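Local coordinates for protein probable glutathione reductase (Sinorhizobium meliloti, PDB 4DNA) that probably catalyses the NADPH-dependent reduction of glutathione disulfide to glutathione, working as an FAD-containing homodimer, at residues Leu169-Leu174 against Val256-Met261; Asp433-Val438 against Glu445-Tyr450; Leu23-Gly28 against Ala104-Glu109. One frame throughout, in Å; residues are numbered along the deposited sequence.

Interaction 1: residues Leu169-Leu174 against Val256-Met261; sequences LPESIL and VADQVM
The carboxylate of Asp258 reaches over the backbone that leads into strand 172-176 and overlaps Glu171 and Ser172, gripping the main chain there through a single oxygen. OD2 of Asp258 accepts from Glu171 N at 2.8 Å with its anti lone pair, and from Ser172 N at 3.3 Å, this second donor lying above the carboxylate plane. The side chain can do this because its CG stands anti to the carbonyl carbon (chi1 -79°), while its CB rests on CB of Pro170. Ser172 returns the favour: Asp258 N donates to Ser172 OG at 3.0 Å, so that each side chain holds the other residue's main chain. The carboxylates of Glu171 and Asp258 come close, their planes 39° apart, but Arg244 forms a salt bridge with both and probably offsets the repulsion.

Beyond this clasp the chains pair as parallel strands, the axes of 172-174 and 259-261 approaching to 4.8 Å at 28°. Gln259 N bonds to Ser172 O, Leu174 N to Gln259 O at 3.0 Å, and Met261 N to Leu174 O. On the face carrying Ile173 and Gln259, CG1 of Ile173 lies 3.4 Å from Gln259 O, and its CD1 meets Gln259 CB. The side chain of Gln259 crosses Pro170 at about a right angle, its CG 3.8 Å from Pro170 CB. On the other face Leu174 CB approaches Ala257 CB.

In this Rossmann-type domain, which carries the predicted NAD(P)-binding residues, strand 172-176 lies between strands 195-199 and 259-262 of a parallel sheet. Strand 195-199 bonds to Ile173 on its far side, Ala247 of strand 245-249 touches Leu174, and helix 160-163 packs on the side chain of Met261.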
ATOM      1  N   LEU A 169      -1.404 -29.935  11.535  1.00 70.32           N
ATOM      2  CA  LEU A 169      -0.533 -29.272  10.593  1.00 69.79           C
ATOM      3  C   LEU A 169       0.490 -30.264  10.048  1.00 70.73           C
ATOM      4  O   LEU A 169       1.265 -30.835  10.815  1.00 71.25           O
ATOM      5  CB  LEU A 169       0.165 -28.119  11.287  1.00 69.13           C
ATOM      6  CG  LEU A 169       1.197 -27.386  10.457  1.00 69.30           C
ATOM      7  CD1 LEU A 169       0.515 -26.334   9.587  1.00 66.83           C
ATOM      8  CD2 LEU A 169       2.213 -26.767  11.399  1.00 70.15           C
ATOM      9  N   PRO A 170       0.506 -30.468   8.717  1.00 71.21           N
ATOM     10  CA  PRO A 170       1.496 -31.391   8.141  1.00 71.16           C
ATOM     11  C   PRO A 170       2.906 -30.890   8.407  1.00 70.87           C
ATOM     12  O   PRO A 170       3.137 -29.676   8.489  1.00 70.33           O
ATOM     13  CB  PRO A 170       1.195 -31.348   6.640  1.00 68.93           C
ATOM     14  CG  PRO A 170       0.541 -30.033   6.422  1.00 68.24           C
ATOM     15  CD  PRO A 170      -0.254 -29.757   7.672  1.00 68.33           C
ATOM     16  N   GLU A 171       3.827 -31.821   8.576  1.00 72.68           N
ATOM     17  CA  GLU A 171       5.222 -31.482   8.743  1.00 73.83           C
ATOM     18  C   GLU A 171       5.827 -31.326   7.343  1.00 72.94           C
ATOM     19  O   GLU A 171       6.807 -30.596   7.159  1.00 73.73           O
ATOM     20  CB  GLU A 171       5.919 -32.542   9.614  1.00 77.38           C
ATOM     21  CG  GLU A 171       7.360 -32.893   9.236  1.00 78.77           C
ATOM     22  CD  GLU A 171       7.826 -34.245   9.795  1.00 85.41           C
ATOM     23  OE1 GLU A 171       6.993 -35.184   9.946  1.00 85.70           O
ATOM     24  OE2 GLU A 171       9.041 -34.364  10.077  1.00 85.10           O
ATOM     25  N   SER A 172       5.217 -31.990   6.358  1.00 71.23           N
ATOM     26  CA  SER A 172       5.555 -31.783   4.949  1.00 70.73           C
ATOM     27  C   SER A 172       4.297 -31.765   4.077  1.00 69.71           C
ATOM     28  O   SER A 172       3.339 -32.496   4.354  1.00 69.56           O
ATOM     29  CB  SER A 172       6.563 -32.828   4.447  1.00 71.87           C
ATOM     30  OG  SER A 172       6.130 -34.142   4.741  1.00 73.64           O
ATOM     31  N   ILE A 173       4.306 -30.905   3.050  1.00 68.14           N
ATOM     32  CA  ILE A 173       3.257 -30.862   2.017  1.00 67.41           C
ATOM     33  C   ILE A 173       3.836 -30.818   0.591  1.00 67.34           C
ATOM     34  O   ILE A 173       4.893 -30.227   0.347  1.00 67.51           O
ATOM     35  CB  ILE A 173       2.262 -29.687   2.211  1.00 65.54           C
ATOM     36  CG1 ILE A 173       0.945 -29.977   1.483  1.00 65.33           C
ATOM     37  CG2 ILE A 173       2.850 -28.356   1.737  1.00 64.89           C
ATOM     38  CD1 ILE A 173      -0.237 -29.216   2.038  1.00 65.50           C
ATOM     39  N   LEU A 174       3.129 -31.447  -0.343  1.00 67.17           N
ATOM     40  CA  LEU A 174       3.456 -31.334  -1.749  1.00 68.14           C
ATOM     41  C   LEU A 174       2.243 -30.823  -2.493  1.00 66.45           C
ATOM     42  O   LEU A 174       1.200 -31.475  -2.485  1.00 66.70           O
ATOM     43  CB  LEU A 174       3.902 -32.683  -2.332  1.00 68.89           C
ATOM     44  CG  LEU A 174       4.076 -32.714  -3.853  1.00 68.44           C
ATOM     45  CD1 LEU A 174       5.361 -32.026  -4.256  1.00 70.26           C
ATOM     46  CD2 LEU A 174       4.037 -34.124  -4.404  1.00 68.03           C
ATOM     47  N   VAL A 256       7.761 -38.262  -0.712  1.00 79.95           N
ATOM     48  CA  VAL A 256       6.883 -38.557   0.410  1.00 79.78           C
ATOM     49  C   VAL A 256       6.548 -37.272   1.142  1.00 77.10           C
ATOM     50  O   VAL A 256       7.429 -36.455   1.397  1.00 77.37           O
ATOM     51  CB  VAL A 256       7.497 -39.585   1.383  1.00 80.21           C
ATOM     52  CG1 VAL A 256       6.434 -40.073   2.356  1.00 80.81           C
ATOM     53  CG2 VAL A 256       8.082 -40.778   0.636  1.00 78.31           C
ATOM     54  N   ALA A 257       5.272 -37.077   1.459  1.00 75.89           N
ATOM     55  CA  ALA A 257       4.855 -35.914   2.258  1.00 74.40           C
ATOM     56  C   ALA A 257       3.659 -36.250   3.128  1.00 72.89           C
ATOM     57  O   ALA A 257       2.939 -37.211   2.848  1.00 73.69           O
ATOM     58  CB  ALA A 257       4.540 -34.729   1.362  1.00 73.03           C
ATOM     59  N   ASP A 258       3.456 -35.469   4.186  1.00 72.73           N
ATOM     60  CA  ASP A 258       2.287 -35.642   5.048  1.00 72.44           C
ATOM     61  C   ASP A 258       0.958 -35.427   4.296  1.00 71.10           C
ATOM     62  O   ASP A 258       0.019 -36.198   4.446  1.00 70.61           O
ATOM     63  CB  ASP A 258       2.385 -34.752   6.287  1.00 71.84           C
ATOM     64  CG  ASP A 258       3.312 -35.322   7.347  1.00 75.08           C
ATOM     65  OD1 ASP A 258       3.361 -36.555   7.501  1.00 76.09           O
ATOM     66  OD2 ASP A 258       3.987 -34.543   8.047  1.00 77.25           O
ATOM     67  N   GLN A 259       0.890 -34.390   3.469  1.00 70.40           N
ATOM     68  CA  GLN A 259      -0.301 -34.139   2.656  1.00 68.81           C
ATOM     69  C   GLN A 259       0.100 -33.850   1.213  1.00 69.62           C
ATOM     70  O   GLN A 259       1.200 -33.325   0.952  1.00 68.46           O
ATOM     71  CB  GLN A 259      -1.120 -32.967   3.212  1.00 67.36           C
ATOM     72  CG  GLN A 259      -1.528 -33.103   4.670  1.00 68.31           C
ATOM     73  CD  GLN A 259      -2.744 -33.993   4.876  1.00 68.67           C
ATOM     74  OE1 GLN A 259      -3.628 -34.078   4.029  1.00 69.11           O
ATOM     75  NE2 GLN A 259      -2.793 -34.651   6.015  1.00 68.46           N
ATOM     76  N   VAL A 260      -0.792 -34.212   0.285  1.00 69.24           N
ATOM     77  CA  VAL A 260      -0.639 -33.878  -1.132  1.00 68.48           C
ATOM     78  C   VAL A 260      -1.849 -33.075  -1.593  1.00 67.59           C
ATOM     79  O   VAL A 260      -2.946 -33.599  -1.695  1.00 68.75           O
ATOM     80  CB  VAL A 260      -0.471 -35.127  -2.020  1.00 69.96           C
ATOM     81  CG1 VAL A 260      -0.382 -34.723  -3.484  1.00 69.93           C
ATOM     82  CG2 VAL A 260       0.771 -35.908  -1.616  1.00 71.23           C
HETATM   83  N   MSE A 261      -1.633 -31.798  -1.871  1.00 66.58           N
HETATM   84  CA  MSE A 261      -2.701 -30.917  -2.273  1.00 66.64           C
HETATM   85  C   MSE A 261      -2.755 -30.802  -3.757  1.00 68.06           C
HETATM   86  O   MSE A 261      -1.743 -30.513  -4.412  1.00 66.57           O
HETATM   87  CB  MSE A 261      -2.442 -29.539  -1.696  1.00 65.44           C
HETATM   88  CG  MSE A 261      -3.643 -28.634  -1.925  1.00 68.10           C
HETATM   89 SE   MSE A 261      -3.237 -26.965  -0.971  1.00 81.69          SE
HETATM   90  CE  MSE A 261      -5.050 -26.415  -0.447  1.00 69.35           C
TER

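Interaction 2: residues Asp433-Val438 against Glu445-Tyr450; sequences DRTMAV and ELVTMY
Val447 fits against the backbone of Thr435 and Ala437 where two segments of the dimerisation domain lie side by side, the first starting at the end of helix 429-433 and the rest in the loop that runs to strand 454-457 and carries the predicted proton acceptor His439. The apolar part of the contact centres on this valine. A chi1 of -55° puts CG2 of Val447 between its backbone N and carbonyl carbon, which turns that methyl toward Thr435 O, 3.6 Å away, and to 4.2 Å from Ala437 CB, while CG1 faces Thr435 CB.

The aromatic part pairs Asp433 with Tyr450. Their side chains run past one another in opposite directions, carboxylate and ring planes 80° apart, with Asp433 OD2 at the ring edge. With chi1 at -61°, CG of Tyr450 is anti to its carbonyl carbon, and the ring swings alongside the aspartate, its CE1 3.8 Å from Asp433 CB. An alanine here would remove this ring and would probably leave one flank of Asp433 uncovered and a gap facing Met322 of the second subunit.

Polar links run to neighbours. Lys429 forms a salt bridge with Asp433 OD1 and also donates to Met449 O, tying the two segments together; Gln417 of the second subunit bonds to the backbone of Met436 and Val438. Within 445-450, Met449 centres an inverse gamma turn, and Thr448 O sits 3.3 Å above one face of the Tyr450 ring, offset toward its rim.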
ATOM      1  N   ASP A 433       4.939  10.998 -14.479  1.00 64.91           N
ATOM      2  CA  ASP A 433       6.165  11.768 -14.258  1.00 66.25           C
ATOM      3  C   ASP A 433       5.920  13.138 -13.630  1.00 67.98           C
ATOM      4  O   ASP A 433       6.741  13.603 -12.855  1.00 69.90           O
ATOM      5  CB  ASP A 433       6.988  11.867 -15.539  1.00 66.98           C
ATOM      6  CG  ASP A 433       7.459  10.505 -16.034  1.00 65.66           C
ATOM      7  OD1 ASP A 433       7.020   9.485 -15.490  1.00 64.72           O
ATOM      8  OD2 ASP A 433       8.276  10.438 -16.966  1.00 67.89           O
ATOM      9  N   ARG A 434       4.777  13.751 -13.946  1.00 68.07           N
ATOM     10  CA  ARG A 434       4.351  15.042 -13.371  1.00 70.04           C
ATOM     11  C   ARG A 434       3.936  14.912 -11.903  1.00 69.54           C
ATOM     12  O   ARG A 434       3.763  15.932 -11.216  1.00 70.97           O
ATOM     13  CB  ARG A 434       3.160  15.651 -14.141  1.00 73.05           C
ATOM     14  CG  ARG A 434       3.173  15.509 -15.661  1.00 74.65           C
ATOM     15  CD  ARG A 434       2.144  16.373 -16.410  1.00 79.59           C
ATOM     16  NE  ARG A 434       0.959  16.764 -15.628  1.00 82.48           N
ATOM     17  CZ  ARG A 434       0.704  18.011 -15.213  1.00 79.13           C
ATOM     18  NH1 ARG A 434       1.543  19.003 -15.502  1.00 81.02           N
ATOM     19  NH2 ARG A 434      -0.392  18.270 -14.504  1.00 79.37           N
ATOM     20  N   THR A 435       3.746  13.671 -11.446  1.00 67.59           N
ATOM     21  CA  THR A 435       3.269  13.387 -10.092  1.00 67.75           C
ATOM     22  C   THR A 435       4.442  13.417  -9.128  1.00 69.81           C
ATOM     23  O   THR A 435       5.362  12.598  -9.235  1.00 71.14           O
ATOM     24  CB  THR A 435       2.587  12.009  -9.999  1.00 66.59           C
ATOM     25  OG1 THR A 435       1.533  11.924 -10.960  1.00 66.23           O
ATOM     26  CG2 THR A 435       2.018  11.792  -8.627  1.00 66.30           C
HETATM   27  N   MSE A 436       4.410  14.363  -8.193  1.00 70.67           N
HETATM   28  CA  MSE A 436       5.494  14.555  -7.247  1.00 74.90           C
HETATM   29  C   MSE A 436       5.648  13.311  -6.446  1.00 71.90           C
HETATM   30  O   MSE A 436       4.669  12.637  -6.134  1.00 71.16           O
HETATM   31  CB  MSE A 436       5.096  15.684  -6.320  1.00 75.22           C
HETATM   32  CG  MSE A 436       6.203  16.041  -5.336  1.00 75.81           C
HETATM   33 SE   MSE A 436       7.762  16.805  -6.285  1.00 86.36          SE
HETATM   34  CE  MSE A 436       6.835  18.135  -7.415  1.00 80.79           C
ATOM     35  N   ALA A 437       6.889  12.995  -6.104  1.00 72.80           N
ATOM     36  CA  ALA A 437       7.197  11.803  -5.334  1.00 71.27           C
ATOM     37  C   ALA A 437       6.783  11.940  -3.875  1.00 71.28           C
ATOM     38  O   ALA A 437       6.823  13.036  -3.307  1.00 72.96           O
ATOM     39  CB  ALA A 437       8.681  11.491  -5.431  1.00 70.11           C
ATOM     40  N   VAL A 438       6.379  10.821  -3.278  1.00 68.95           N
ATOM     41  CA  VAL A 438       6.220  10.745  -1.828  1.00 71.14           C
ATOM     42  C   VAL A 438       7.359   9.908  -1.231  1.00 70.36           C
ATOM     43  O   VAL A 438       7.598   8.777  -1.637  1.00 68.86           O
ATOM     44  CB  VAL A 438       4.843  10.189  -1.400  1.00 68.98           C
ATOM     45  CG1 VAL A 438       4.658  10.340   0.100  1.00 69.77           C
ATOM     46  CG2 VAL A 438       3.717  10.881  -2.145  1.00 67.56           C
ATOM     47  N   GLU A 445       9.165   4.916  -6.885  1.00 64.32           N
ATOM     48  CA  GLU A 445       9.945   4.384  -8.000  1.00 66.16           C
ATOM     49  C   GLU A 445       9.151   4.359  -9.313  1.00 64.02           C
ATOM     50  O   GLU A 445       9.745   4.357 -10.394  1.00 65.13           O
ATOM     51  CB  GLU A 445      10.487   2.990  -7.683  1.00 66.84           C
ATOM     52  CG  GLU A 445      11.257   2.896  -6.378  1.00 66.82           C
ATOM     53  CD  GLU A 445      12.545   3.673  -6.398  1.00 71.75           C
ATOM     54  OE1 GLU A 445      13.045   3.949  -7.511  1.00 69.81           O
ATOM     55  OE2 GLU A 445      13.051   4.002  -5.298  1.00 76.93           O
ATOM     56  N   LEU A 446       7.819   4.337  -9.214  1.00 62.98           N
ATOM     57  CA  LEU A 446       6.956   4.380 -10.398  1.00 62.35           C
ATOM     58  C   LEU A 446       6.879   5.785 -11.002  1.00 62.39           C
ATOM     59  O   LEU A 446       6.589   5.933 -12.192  1.00 61.33           O
ATOM     60  CB  LEU A 446       5.551   3.876 -10.081  1.00 59.81           C
ATOM     61  CG  LEU A 446       5.305   2.413  -9.717  1.00 59.00           C
ATOM     62  CD1 LEU A 446       4.109   2.322  -8.783  1.00 61.71           C
ATOM     63  CD2 LEU A 446       5.064   1.568 -10.952  1.00 57.05           C
ATOM     64  N   VAL A 447       7.162   6.813 -10.204  1.00 62.66           N
ATOM     65  CA  VAL A 447       7.013   8.189 -10.701  1.00 62.77           C
ATOM     66  C   VAL A 447       8.311   8.924 -11.042  1.00 63.36           C
ATOM     67  O   VAL A 447       8.274  10.085 -11.444  1.00 64.77           O
ATOM     68  CB  VAL A 447       6.099   9.071  -9.808  1.00 62.95           C
ATOM     69  CG1 VAL A 447       4.744   8.421  -9.630  1.00 61.16           C
ATOM     70  CG2 VAL A 447       6.750   9.367  -8.466  1.00 63.78           C
ATOM     71  N   THR A 448       9.452   8.261 -10.919  1.00 64.46           N
ATOM     72  CA  THR A 448      10.705   8.936 -11.272  1.00 66.20           C
ATOM     73  C   THR A 448      11.555   8.263 -12.360  1.00 66.71           C
ATOM     74  O   THR A 448      12.677   8.702 -12.614  1.00 68.87           O
ATOM     75  CB  THR A 448      11.591   9.210 -10.037  1.00 67.36           C
ATOM     76  OG1 THR A 448      11.891   7.978  -9.387  1.00 66.05           O
ATOM     77  CG2 THR A 448      10.888  10.124  -9.057  1.00 65.59           C
HETATM   78  N   MSE A 449      11.036   7.221 -13.006  1.00 66.39           N
HETATM   79  CA  MSE A 449      11.786   6.562 -14.084  1.00 66.78           C
HETATM   80  C   MSE A 449      11.539   7.300 -15.369  1.00 66.24           C
HETATM   81  O   MSE A 449      10.726   6.892 -16.206  1.00 64.98           O
HETATM   82  CB  MSE A 449      11.432   5.094 -14.200  1.00 66.51           C
HETATM   83  CG  MSE A 449      11.904   4.355 -12.971  1.00 67.77           C
HETATM   84 SE   MSE A 449      11.320   2.499 -13.244  1.00 77.58          SE
HETATM   85  CE  MSE A 449       9.353   2.508 -12.965  1.00 65.32           C
ATOM     86  N   TYR A 450      12.254   8.406 -15.525  1.00 67.12           N
ATOM     87  CA  TYR A 450      12.037   9.341 -16.617  1.00 67.43           C
ATOM     88  C   TYR A 450      12.530   8.786 -17.936  1.00 67.85           C
ATOM     89  O   TYR A 450      12.053   9.168 -18.993  1.00 68.45           O
ATOM     90  CB  TYR A 450      12.731  10.659 -16.288  1.00 70.55           C
ATOM     91  CG  TYR A 450      12.189  11.307 -15.030  1.00 70.81           C
ATOM     92  CD1 TYR A 450      10.816  11.534 -14.880  1.00 70.47           C
ATOM     93  CD2 TYR A 450      13.036  11.697 -13.992  1.00 71.35           C
ATOM     94  CE1 TYR A 450      10.308  12.121 -13.738  1.00 70.49           C
ATOM     95  CE2 TYR A 450      12.536  12.292 -12.846  1.00 72.94           C
ATOM     96  CZ  TYR A 450      11.170  12.497 -12.722  1.00 71.02           C
ATOM     97  OH  TYR A 450      10.642  13.078 -11.597  1.00 70.20           O
TER

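Interaction 3: residues Leu23-Gly28 against Ala104-Glu109; sequences LAAALG and ANAGAE
Ala25 presses its methyl into the bend where the chain leaves helix 81-106, and the closest packing of the contact is there. Its CB is 3.5 Å from Ala108 N and 3.6 Å from Ala108 CB, and a third neighbour, CB of Ala106, lies 4.0 Å away. Ala25 and Ala108 are both buried, and the methyl of Ala25 also touches Val31 of strand 31-35. It is thus set among the helix end, the residue just before strand 109-112 and a neighbouring strand of the sheet.

The bend is a Schellman motif. Gly107 takes a phi of 110°, at which a side chain would jam against the carbonyl oxygen of Ala106, and Gly107 N bonds back to Ala104 O. Helix 15-25, which follows the glycine-rich turn of the FAD-binding Rossmann fold, ends beside it in a type I turn from Ala25 to Gly28, closed by Gly28 N on Ala25 O at 2.8 Å. Past the bend, Glu109 joins strand 31-35 through backbone bonds.

Toward solvent the contact thins. No hydrogen bond crosses between the segments; Ala106 O comes 3.4 Å from Ala25 O, two acceptors with no bond between them. Ala26, on the exposed side, brings its CB to 4.0 Å from CB of Ala106, a methyl-to-methyl touch at the solvent edge of the contact.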
ATOM      1  N   LEU A  23     -30.102  -7.201  -2.902  1.00 79.73           N
ATOM      2  CA  LEU A  23     -30.456  -6.028  -3.695  1.00 80.71           C
ATOM      3  C   LEU A  23     -31.919  -6.069  -4.110  1.00 83.25           C
ATOM      4  O   LEU A  23     -32.668  -5.133  -3.829  1.00 84.96           O
ATOM      5  CB  LEU A  23     -29.560  -5.867  -4.926  1.00 79.51           C
ATOM      6  CG  LEU A  23     -28.186  -5.199  -4.782  1.00 75.94           C
ATOM      7  CD1 LEU A  23     -27.575  -4.996  -6.157  1.00 74.66           C
ATOM      8  CD2 LEU A  23     -28.269  -3.880  -4.038  1.00 71.82           C
ATOM      9  N   ALA A  24     -32.326  -7.172  -4.740  1.00 82.72           N
ATOM     10  CA  ALA A  24     -33.676  -7.322  -5.296  1.00 84.39           C
ATOM     11  C   ALA A  24     -34.788  -7.264  -4.249  1.00 86.56           C
ATOM     12  O   ALA A  24     -35.846  -6.681  -4.497  1.00 87.82           O
ATOM     13  CB  ALA A  24     -33.777  -8.607  -6.098  1.00 82.39           C
ATOM     14  N   ALA A  25     -34.546  -7.881  -3.092  1.00 85.25           N
ATOM     15  CA  ALA A  25     -35.501  -7.858  -1.985  1.00 86.96           C
ATOM     16  C   ALA A  25     -35.687  -6.431  -1.491  1.00 88.93           C
ATOM     17  O   ALA A  25     -36.814  -5.991  -1.248  1.00 90.44           O
ATOM     18  CB  ALA A  25     -35.029  -8.756  -0.854  1.00 84.85           C
ATOM     19  N   ALA A  26     -34.568  -5.715  -1.371  1.00 86.61           N
ATOM     20  CA  ALA A  26     -34.566  -4.310  -0.975  1.00 87.90           C
ATOM     21  C   ALA A  26     -35.262  -3.394  -1.998  1.00 89.94           C
ATOM     22  O   ALA A  26     -35.260  -2.170  -1.840  1.00 92.21           O
ATOM     23  CB  ALA A  26     -33.142  -3.838  -0.707  1.00 87.09           C
ATOM     24  N   LEU A  27     -35.840  -3.984  -3.046  1.00 89.90           N
ATOM     25  CA  LEU A  27     -36.700  -3.249  -3.989  1.00 92.23           C
ATOM     26  C   LEU A  27     -38.168  -3.692  -3.876  1.00 92.11           C
ATOM     27  O   LEU A  27     -38.965  -3.456  -4.783  1.00 92.71           O
ATOM     28  CB  LEU A  27     -36.189  -3.381  -5.437  1.00 88.80           C
ATOM     29  CG  LEU A  27     -35.011  -2.505  -5.886  1.00 84.80           C
ATOM     30  CD1 LEU A  27     -34.471  -2.986  -7.221  1.00 82.19           C
ATOM     31  CD2 LEU A  27     -35.387  -1.033  -5.975  1.00 84.71           C
ATOM     32  N   GLY A  28     -38.508  -4.333  -2.759  1.00 92.41           N
ATOM     33  CA  GLY A  28     -39.867  -4.798  -2.503  1.00 94.14           C
ATOM     34  C   GLY A  28     -40.321  -5.913  -3.428  1.00 94.83           C
ATOM     35  O   GLY A  28     -41.508  -6.003  -3.757  1.00 97.56           O
ATOM     36  N   ALA A 104     -32.272 -11.069   5.493  1.00 82.76           N
ATOM     37  CA  ALA A 104     -33.483 -10.957   6.283  1.00 82.83           C
ATOM     38  C   ALA A 104     -33.944  -9.508   6.390  1.00 84.52           C
ATOM     39  O   ALA A 104     -35.099  -9.216   6.086  1.00 86.35           O
ATOM     40  CB  ALA A 104     -33.267 -11.563   7.655  1.00 83.27           C
ATOM     41  N   ASN A 105     -33.038  -8.612   6.787  1.00 83.55           N
ATOM     42  CA  ASN A 105     -33.317  -7.163   6.861  1.00 85.14           C
ATOM     43  C   ASN A 105     -33.883  -6.523   5.594  1.00 84.89           C
ATOM     44  O   ASN A 105     -34.659  -5.577   5.676  1.00 87.34           O
ATOM     45  CB  ASN A 105     -32.068  -6.377   7.264  1.00 84.81           C
ATOM     46  CG  ASN A 105     -31.621  -6.674   8.675  1.00 86.27           C
ATOM     47  OD1 ASN A 105     -32.438  -6.952   9.552  1.00 86.75           O
ATOM     48  ND2 ASN A 105     -30.312  -6.615   8.905  1.00 85.65           N
ATOM     49  N   ALA A 106     -33.466  -7.015   4.431  1.00 83.98           N
ATOM     50  CA  ALA A 106     -34.011  -6.548   3.155  1.00 84.34           C
ATOM     51  C   ALA A 106     -35.374  -7.183   2.859  1.00 84.45           C
ATOM     52  O   ALA A 106     -36.129  -6.665   2.039  1.00 85.20           O
ATOM     53  CB  ALA A 106     -33.028  -6.831   2.019  1.00 81.44           C
ATOM     54  N   GLY A 107     -35.671  -8.309   3.512  1.00 85.47           N
ATOM     55  CA  GLY A 107     -36.952  -9.003   3.351  1.00 87.48           C
ATOM     56  C   GLY A 107     -36.933 -10.345   2.630  1.00 87.36           C
ATOM     57  O   GLY A 107     -37.913 -11.089   2.671  1.00 88.78           O
ATOM     58  N   ALA A 108     -35.823 -10.652   1.966  1.00 85.64           N
ATOM     59  CA  ALA A 108     -35.664 -11.915   1.252  1.00 85.58           C
ATOM     60  C   ALA A 108     -35.857 -13.131   2.166  1.00 86.12           C
ATOM     61  O   ALA A 108     -35.489 -13.102   3.341  1.00 85.89           O
ATOM     62  CB  ALA A 108     -34.303 -11.965   0.586  1.00 83.20           C
ATOM     63  N   GLU A 109     -36.441 -14.193   1.619  1.00 86.02           N
ATOM     64  CA  GLU A 109     -36.664 -15.412   2.379  1.00 86.89           C
ATOM     65  C   GLU A 109     -35.468 -16.354   2.290  1.00 86.98           C
ATOM     66  O   GLU A 109     -35.067 -16.770   1.199  1.00 87.18           O
ATOM     67  CB  GLU A 109     -37.924 -16.110   1.896  1.00 89.61           C
ATOM     68  CG  GLU A 109     -38.237 -17.369   2.668  1.00 90.70           C
ATOM     69  CD  GLU A 109     -39.487 -18.049   2.177  1.00 94.09           C
ATOM     70  OE1 GLU A 109     -40.156 -17.476   1.288  1.00 93.87           O
ATOM     71  OE2 GLU A 109     -39.802 -19.152   2.683  1.00 97.20           O
TER

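In the fold
The three contacts sample three parts of one subunit and do not touch: their centres are 45 to 47 Å apart, and the nearest atoms of any two are about 31 to 33 Å apart. Interaction 3 lies in the FAD-binding Rossmann unit and joins the ends of helices 15-25 and 81-106, the side chain of Ala108 about 12 Å from that of Glu35, an FAD-binding residue. Interaction 1 belongs to the second, probably NADP-binding unit, where the side chain of Met261 comes within about 7 Å of bound FAD and about 5 Å of that of Ile181, a predicted NAD(+)-binding residue. Interaction 2 lies at the dimer interface, the side chain of Ala437 about 8 Å from a bound FAD and about 6 Å from that of His439, the predicted proton acceptor.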